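Putative diguanylate cyclase (GGDEF) with PAS/PAC domain (Rhodopseudomonas palustris, PDB 3LIF) is probably a membrane-bound diguanylate cyclase that makes cyclic di-GMP from two GTP, this chain being its extracellular PDC-fold sensor domain. Local coordinates at residues H22-H27 with V234-T239; A74-D79 with L93-R98. All coordinates share one frame; numbering follows the deposited sequence.

Interaction 1 of 2, residues H22-H27 with V234-T239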
ATOM      1  N   HIS A  22       9.224  -9.051  10.172  1.00 34.86           N
ATOM      2  CA  HIS A  22      10.105  -9.208   9.038  1.00 35.48           C
ATOM      3  C   HIS A  22       9.410  -9.881   7.845  1.00 34.66           C
ATOM      4  O   HIS A  22       9.522  -9.444   6.705  1.00 34.78           O
ATOM      5  CB  HIS A  22      11.311  -9.987   9.461  1.00 36.03           C
ATOM      6  CG  HIS A  22      12.388 -10.016   8.434  1.00 42.81           C
ATOM      7  ND1 HIS A  22      13.518  -9.218   8.517  1.00 45.89           N
ATOM      8  CD2 HIS A  22      12.528 -10.767   7.308  1.00 46.96           C
ATOM      9  CE1 HIS A  22      14.294  -9.463   7.474  1.00 49.09           C
ATOM     10  NE2 HIS A  22      13.713 -10.388   6.722  1.00 49.93           N
ATOM     11  N   SER A  23       8.655 -10.930   8.083  1.00 33.86           N
ATOM     12  CA  SER A  23       7.924 -11.516   6.974  1.00 33.68           C
ATOM     13  C   SER A  23       6.903 -10.567   6.350  1.00 32.99           C
ATOM     14  O   SER A  23       6.796 -10.482   5.144  1.00 33.42           O
ATOM     15  CB  SER A  23       7.180 -12.744   7.451  1.00 33.96           C
ATOM     16  OG  SER A  23       8.103 -13.748   7.685  1.00 36.02           O
ATOM     17  N   LEU A  24       6.110  -9.900   7.187  1.00 32.06           N
ATOM     18  CA  LEU A  24       5.126  -8.948   6.710  1.00 30.00           C
ATOM     19  C   LEU A  24       5.814  -7.833   5.879  1.00 28.97           C
ATOM     20  O   LEU A  24       5.312  -7.456   4.857  1.00 28.08           O
ATOM     21  CB  LEU A  24       4.297  -8.405   7.884  1.00 29.24           C
ATOM     22  CG  LEU A  24       3.476  -9.440   8.680  1.00 28.94           C
ATOM     23  CD1 LEU A  24       2.810  -8.873   9.937  1.00 28.27           C
ATOM     24  CD2 LEU A  24       2.407 -10.093   7.862  1.00 27.21           C
ATOM     25  N   ALA A  25       6.970  -7.342   6.304  1.00 28.54           N
ATOM     26  CA  ALA A  25       7.639  -6.258   5.598  1.00 28.95           C
ATOM     27  C   ALA A  25       8.059  -6.722   4.192  1.00 30.32           C
ATOM     28  O   ALA A  25       7.915  -6.009   3.193  1.00 29.78           O
ATOM     29  CB  ALA A  25       8.831  -5.799   6.371  1.00 27.01           C
ATOM     30  N   GLU A  26       8.559  -7.942   4.112  1.00 31.48           N
ATOM     31  CA  GLU A  26       8.943  -8.481   2.820  1.00 33.22           C
ATOM     32  C   GLU A  26       7.793  -8.736   1.918  1.00 31.31           C
ATOM     33  O   GLU A  26       7.852  -8.513   0.718  1.00 31.04           O
ATOM     34  CB  GLU A  26       9.710  -9.774   2.974  1.00 34.13           C
ATOM     35  CG  GLU A  26      11.070  -9.500   3.490  1.00 43.26           C
ATOM     36  CD  GLU A  26      11.948 -10.667   3.217  1.00 58.57           C
ATOM     37  OE1 GLU A  26      12.963 -10.479   2.488  1.00 65.14           O
ATOM     38  OE2 GLU A  26      11.594 -11.792   3.697  1.00 64.38           O
ATOM     39  N   HIS A  27       6.751  -9.273   2.478  1.00 29.98           N
ATOM     40  CA  HIS A  27       5.583  -9.423   1.670  1.00 29.94           C
ATOM     41  C   HIS A  27       5.206  -8.065   1.017  1.00 30.57           C
ATOM     42  O   HIS A  27       4.771  -8.031  -0.158  1.00 30.90           O
ATOM     43  CB  HIS A  27       4.480  -9.883   2.548  1.00 28.83           C
ATOM     44  CG  HIS A  27       3.205 -10.035   1.837  1.00 29.89           C
ATOM     45  ND1 HIS A  27       2.237  -9.057   1.838  1.00 31.51           N
ATOM     46  CD2 HIS A  27       2.693 -11.077   1.148  1.00 31.76           C
ATOM     47  CE1 HIS A  27       1.183  -9.486   1.174  1.00 30.24           C
ATOM     48  NE2 HIS A  27       1.430 -10.711   0.747  1.00 33.39           N
ATOM     49  N   VAL A 234       5.083  -1.833   8.621  1.00 23.80           N
ATOM     50  CA  VAL A 234       4.081  -2.846   8.966  1.00 25.24           C
ATOM     51  C   VAL A 234       4.088  -2.940  10.454  1.00 26.78           C
ATOM     52  O   VAL A 234       5.146  -2.713  11.075  1.00 27.12           O
ATOM     53  CB  VAL A 234       4.444  -4.221   8.431  1.00 25.25           C
ATOM     54  CG1 VAL A 234       4.231  -4.271   6.935  1.00 23.57           C
ATOM     55  CG2 VAL A 234       5.914  -4.537   8.774  1.00 25.30           C
ATOM     56  N   THR A 235       2.944  -3.268  11.050  1.00 27.61           N
ATOM     57  CA  THR A 235       2.936  -3.532  12.492  1.00 28.39           C
ATOM     58  C   THR A 235       2.182  -4.823  12.776  1.00 28.73           C
ATOM     59  O   THR A 235       1.226  -5.088  12.076  1.00 28.87           O
ATOM     60  CB  THR A 235       2.240  -2.410  13.242  1.00 28.69           C
ATOM     61  OG1 THR A 235       0.840  -2.401  12.906  1.00 30.35           O
ATOM     62  CG2 THR A 235       2.872  -1.031  12.918  1.00 28.57           C
ATOM     63  N   VAL A 236       2.622  -5.624  13.768  1.00 29.58           N
ATOM     64  CA  VAL A 236       1.869  -6.791  14.289  1.00 29.48           C
ATOM     65  C   VAL A 236       1.693  -6.587  15.758  1.00 30.32           C
ATOM     66  O   VAL A 236       2.660  -6.284  16.445  1.00 30.42           O
ATOM     67  CB  VAL A 236       2.681  -8.099  14.356  1.00 29.84           C
ATOM     68  CG1 VAL A 236       1.825  -9.243  13.948  1.00 30.78           C
ATOM     69  CG2 VAL A 236       3.903  -8.077  13.559  1.00 27.23           C
ATOM     70  N   ALA A 237       0.502  -6.862  16.270  1.00 31.86           N
ATOM     71  CA  ALA A 237       0.242  -6.736  17.703  1.00 33.33           C
ATOM     72  C   ALA A 237      -0.589  -7.892  18.229  1.00 34.91           C
ATOM     73  O   ALA A 237      -1.341  -8.510  17.481  1.00 34.41           O
ATOM     74  CB  ALA A 237      -0.454  -5.460  17.989  1.00 32.60           C
ATOM     75  N   ARG A 238      -0.414  -8.196  19.514  1.00 37.52           N
ATOM     76  CA  ARG A 238      -1.294  -9.124  20.245  1.00 39.45           C
ATOM     77  C   ARG A 238      -1.484  -8.708  21.692  1.00 40.77           C
ATOM     78  O   ARG A 238      -0.571  -8.185  22.305  1.00 40.62           O
ATOM     79  CB  ARG A 238      -0.825 -10.598  20.144  1.00 39.69           C
ATOM     80  CG  ARG A 238       0.498 -10.997  20.773  1.00 39.90           C
ATOM     81  CD  ARG A 238       0.558 -12.548  21.101  1.00 44.83           C
ATOM     82  NE  ARG A 238       0.772 -13.471  19.953  1.00 49.82           N
ATOM     83  CZ  ARG A 238       1.951 -14.057  19.624  1.00 52.30           C
ATOM     84  NH1 ARG A 238       3.065 -13.859  20.325  1.00 53.35           N
ATOM     85  NH2 ARG A 238       2.051 -14.859  18.576  1.00 53.45           N
ATOM     86  N   THR A 239      -2.686  -8.910  22.227  1.00 43.35           N
ATOM     87  CA  THR A 239      -2.902  -8.759  23.662  1.00 45.54           C
ATOM     88  C   THR A 239      -2.041  -9.788  24.323  1.00 47.24           C
ATOM     89  O   THR A 239      -1.786 -10.845  23.768  1.00 45.31           O
ATOM     90  CB  THR A 239      -4.380  -8.947  24.109  1.00 45.04           C
ATOM     91  OG1 THR A 239      -4.930 -10.078  23.463  1.00 46.68           O
ATOM     92  CG2 THR A 239      -5.231  -7.778  23.711  1.00 45.13           C
TER
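V234 meets L24 and A25 with its two methyl branches, and so illustrates how a long helix can rest on a β-sheet through apolar side chains. The helix and strand segments run in roughly opposed directions, at 147°, with axes 8.1 Å apart. V234 CG1 lies against the backbone of L24, 4.0 Å from L24 O, while L24 CB and V234 CB approach to 4.2 Å. The valine rotamer (chi1 -74°) turns the other branch, V234 CG2, onto the next helical residue, at 4.0 Å from A25 CB. Replacing the valine by an alanine would remove both branches and is likely to leave a gap against the L24 carbonyl and the A25 methyl. T235 faces the other way, its side chain resting on S170 and L172. Strand alternation then brings V236 back to the helix, where V236 CG2 comes to 3.9 Å from L24 CD1; the leucine reaches it with an extended chi2 of 173°, and the side chains pass at a slant. L24 also touches I169 and F161, and V236 also touches L20, one helical turn before L24. Buried methyls meet one another and the helix backbone, with no polar side chain taking part, so the hold comes from shape and exclusion of water.

Interaction 2 of 2, residues A74-D79 with L93-R98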
ATOM      1  N   ALA A  74      -4.909   2.462 -15.265  1.00 25.67           N
ATOM      2  CA  ALA A  74      -5.365   3.373 -16.255  1.00 24.90           C
ATOM      3  C   ALA A  74      -4.216   4.223 -16.735  1.00 25.37           C
ATOM      4  O   ALA A  74      -3.175   4.300 -16.061  1.00 25.10           O
ATOM      5  CB  ALA A  74      -6.564   4.199 -15.782  1.00 22.12           C
ATOM      6  N   ILE A  75      -4.433   4.805 -17.932  1.00 25.67           N
ATOM      7  CA  ILE A  75      -3.545   5.744 -18.534  1.00 25.89           C
ATOM      8  C   ILE A  75      -4.165   7.149 -18.608  1.00 26.55           C
ATOM      9  O   ILE A  75      -5.354   7.297 -18.922  1.00 26.71           O
ATOM     10  CB  ILE A  75      -3.257   5.319 -19.936  1.00 25.42           C
ATOM     11  CG1 ILE A  75      -2.967   3.822 -19.941  1.00 26.62           C
ATOM     12  CG2 ILE A  75      -2.044   6.153 -20.475  1.00 24.77           C
ATOM     13  CD1 ILE A  75      -1.512   3.477 -19.589  1.00 21.04           C
ATOM     14  N   LEU A  76      -3.338   8.145 -18.318  1.00 26.37           N
ATOM     15  CA  LEU A  76      -3.639   9.539 -18.497  1.00 27.84           C
ATOM     16  C   LEU A  76      -2.568  10.115 -19.403  1.00 29.23           C
ATOM     17  O   LEU A  76      -1.341   9.826 -19.181  1.00 30.70           O
ATOM     18  CB  LEU A  76      -3.517  10.287 -17.166  1.00 27.16           C
ATOM     19  CG  LEU A  76      -4.396   9.961 -15.957  1.00 28.18           C
ATOM     20  CD1 LEU A  76      -4.144  11.015 -14.877  1.00 29.10           C
ATOM     21  CD2 LEU A  76      -5.895   9.809 -16.264  1.00 25.98           C
ATOM     22  N   ASP A  77      -2.971  10.952 -20.374  1.00 29.23           N
ATOM     23  CA  ASP A  77      -1.977  11.627 -21.227  1.00 30.27           C
ATOM     24  C   ASP A  77      -1.603  12.923 -20.591  1.00 30.31           C
ATOM     25  O   ASP A  77      -1.704  13.060 -19.399  1.00 30.02           O
ATOM     26  CB  ASP A  77      -2.633  12.020 -22.530  1.00 30.02           C
ATOM     27  CG  ASP A  77      -3.867  12.985 -22.339  1.00 32.85           C
ATOM     28  OD1 ASP A  77      -3.970  13.836 -21.364  1.00 33.17           O
ATOM     29  OD2 ASP A  77      -4.751  12.871 -23.225  1.00 33.64           O
ATOM     30  N   ALA A  78      -0.982  13.829 -21.314  1.00 31.10           N
ATOM     31  CA  ALA A  78       0.214  14.439 -20.869  1.00 32.02           C
ATOM     32  C   ALA A  78      -0.596  15.685 -20.284  1.00 32.44           C
ATOM     33  O   ALA A  78      -0.084  16.519 -19.514  1.00 33.13           O
ATOM     34  CB  ALA A  78       1.081  14.854 -22.009  1.00 31.21           C
ATOM     35  N   ASP A  79      -1.890  15.755 -20.655  1.00 31.88           N
ATOM     36  CA  ASP A  79      -2.848  16.772 -20.177  1.00 31.22           C
ATOM     37  C   ASP A  79      -3.721  16.230 -19.060  1.00 32.18           C
ATOM     38  O   ASP A  79      -4.619  16.923 -18.566  1.00 33.16           O
ATOM     39  CB  ASP A  79      -3.763  17.348 -21.313  1.00 30.56           C
ATOM     40  CG  ASP A  79      -2.973  18.022 -22.457  0.50 24.69           C
ATOM     41  OD1 ASP A  79      -2.275  19.006 -22.186  0.50 17.62           O
ATOM     42  OD2 ASP A  79      -3.055  17.563 -23.615  0.50 16.47           O
ATOM     43  N   LEU A  93     -12.467  10.999 -18.426  1.00 33.66           N
ATOM     44  CA  LEU A  93     -12.534  12.317 -17.817  1.00 33.22           C
ATOM     45  C   LEU A  93     -11.173  12.987 -17.640  1.00 33.73           C
ATOM     46  O   LEU A  93     -10.110  12.418 -17.830  1.00 34.17           O
ATOM     47  CB  LEU A  93     -13.192  12.211 -16.452  1.00 32.81           C
ATOM     48  CG  LEU A  93     -14.690  11.962 -16.290  1.00 31.86           C
ATOM     49  CD1 LEU A  93     -15.405  11.999 -17.589  1.00 33.74           C
ATOM     50  CD2 LEU A  93     -14.902  10.646 -15.657  1.00 33.95           C
ATOM     51  N   ASP A  94     -11.224  14.232 -17.241  1.00 34.73           N
ATOM     52  CA  ASP A  94     -10.040  15.022 -17.002  1.00 35.22           C
ATOM     53  C   ASP A  94      -9.595  14.873 -15.531  1.00 34.11           C
ATOM     54  O   ASP A  94     -10.349  15.236 -14.642  1.00 34.13           O
ATOM     55  CB  ASP A  94     -10.386  16.491 -17.291  1.00 35.44           C
ATOM     56  CG  ASP A  94      -9.337  17.469 -16.775  1.00 39.22           C
ATOM     57  OD1 ASP A  94      -9.766  18.495 -16.230  1.00 44.19           O
ATOM     58  OD2 ASP A  94      -8.100  17.246 -16.909  1.00 43.56           O
ATOM     59  N   ASN A  95      -8.379  14.373 -15.288  1.00 32.36           N
ATOM     60  CA  ASN A  95      -7.906  14.136 -13.913  1.00 31.08           C
ATOM     61  C   ASN A  95      -6.629  14.901 -13.569  1.00 30.05           C
ATOM     62  O   ASN A  95      -5.959  14.611 -12.579  1.00 29.20           O
ATOM     63  CB  ASN A  95      -7.726  12.642 -13.632  1.00 30.33           C
ATOM     64  CG  ASN A  95      -9.022  11.885 -13.745  1.00 30.26           C
ATOM     65  OD1 ASN A  95      -9.251  11.212 -14.726  1.00 33.99           O
ATOM     66  ND2 ASN A  95      -9.874  11.996 -12.760  1.00 26.61           N
ATOM     67  N   SER A  96      -6.326  15.894 -14.395  1.00 29.06           N
ATOM     68  CA  SER A  96      -5.166  16.771 -14.177  1.00 27.85           C
ATOM     69  C   SER A  96      -5.194  17.488 -12.837  1.00 25.73           C
ATOM     70  O   SER A  96      -4.222  18.152 -12.465  1.00 25.00           O
ATOM     71  CB  SER A  96      -5.136  17.829 -15.260  1.00 28.56           C
ATOM     72  OG  SER A  96      -6.429  18.396 -15.284  1.00 29.73           O
ATOM     73  N   ASP A  97      -6.273  17.339 -12.089  1.00 23.63           N
ATOM     74  CA  ASP A  97      -6.243  17.945 -10.789  1.00 24.73           C
ATOM     75  C   ASP A  97      -5.513  17.021  -9.783  1.00 25.10           C
ATOM     76  O   ASP A  97      -5.113  17.431  -8.711  1.00 25.42           O
ATOM     77  CB  ASP A  97      -7.625  18.268 -10.326  1.00 23.09           C
ATOM     78  CG  ASP A  97      -8.417  17.028 -10.022  1.00 29.62           C
ATOM     79  OD1 ASP A  97      -8.869  16.892  -8.879  1.00 35.24           O
ATOM     80  OD2 ASP A  97      -8.578  16.144 -10.895  1.00 35.10           O
ATOM     81  N   ARG A  98      -5.316  15.770 -10.165  1.00 25.36           N
ATOM     82  CA  ARG A  98      -4.962  14.737  -9.244  1.00 25.16           C
ATOM     83  C   ARG A  98      -3.469  14.873  -8.883  1.00 24.90           C
ATOM     84  O   ARG A  98      -2.651  15.175  -9.764  1.00 25.00           O
ATOM     85  CB  ARG A  98      -5.278  13.463  -9.972  1.00 25.45           C
ATOM     86  CG  ARG A  98      -5.911  12.444  -9.156  1.00 26.83           C
ATOM     87  CD  ARG A  98      -7.213  12.862  -8.587  1.00 27.21           C
ATOM     88  NE  ARG A  98      -8.023  11.673  -8.386  1.00 25.83           N
ATOM     89  CZ  ARG A  98      -8.876  11.498  -7.390  1.00 23.59           C
ATOM     90  NH1 ARG A  98      -9.012  12.452  -6.493  1.00 15.25           N
ATOM     91  NH2 ARG A  98      -9.576  10.350  -7.299  1.00 23.15           N
TER
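L76, at the end of its strand, points its isobutyl group at N95, and the two side chains cross at about a right angle. With chi1 at -62°, L76 CG stands beside the backbone nitrogen and L76 CD1 lies 4.1 Å from N95 CB, touching the aliphatic root of the asparagine; Y100 and F101 pack on the same leucine. Farther along, D79 O comes 3.5 Å from S96 CB, a van der Waals approach. Within the loop, D94 and S96 also bond to each other. D94 holds CG anti to its backbone nitrogen (chi1 167°), and its carboxylate swings over to S96, whose OG donates to D94 OD2 at 2.6 Å. That bond arrives on the syn side, 21° out of the carboxylate plane, so D94 OD2 holds chiefly the hydroxyl, with a weak added bond to the backbone N of S96. From N95 to R98 the chain folds into a type I β-turn, closed by R98 N to N95 O at 2.8 Å, which delivers R98 to the N-cap of helix 99-106. R98 NE also hydrogen-bonds a 2-methyl-2,4-pentanediol, probably from the crystallisation liquor. This is a turn leading into a helix that packs beside an antiparallel sheet of the PDC fold.

Followed from its N terminus, the chain begins with helix 5-47, which carries 22-27, passes through helix 55-66 and enters the first antiparallel sheet. Interaction 2 forms there, joining the end of strand 70-76 to the loop before helix 99-106 and closing a short loop of 13 residues around strand 82-85. The chain then completes that sheet and builds the second, whose central strand 232-239 returns to the helix in interaction 1, closing a loop of 206 residues. Interaction 2 is thus nested inside interaction 1. Their centres lie about 35 Å apart, on opposite sides of the chain's centre. Each belongs to a different 2-1-5-4-3 sheet, the two successive sheets of a double PDC (dCache-like) sensor.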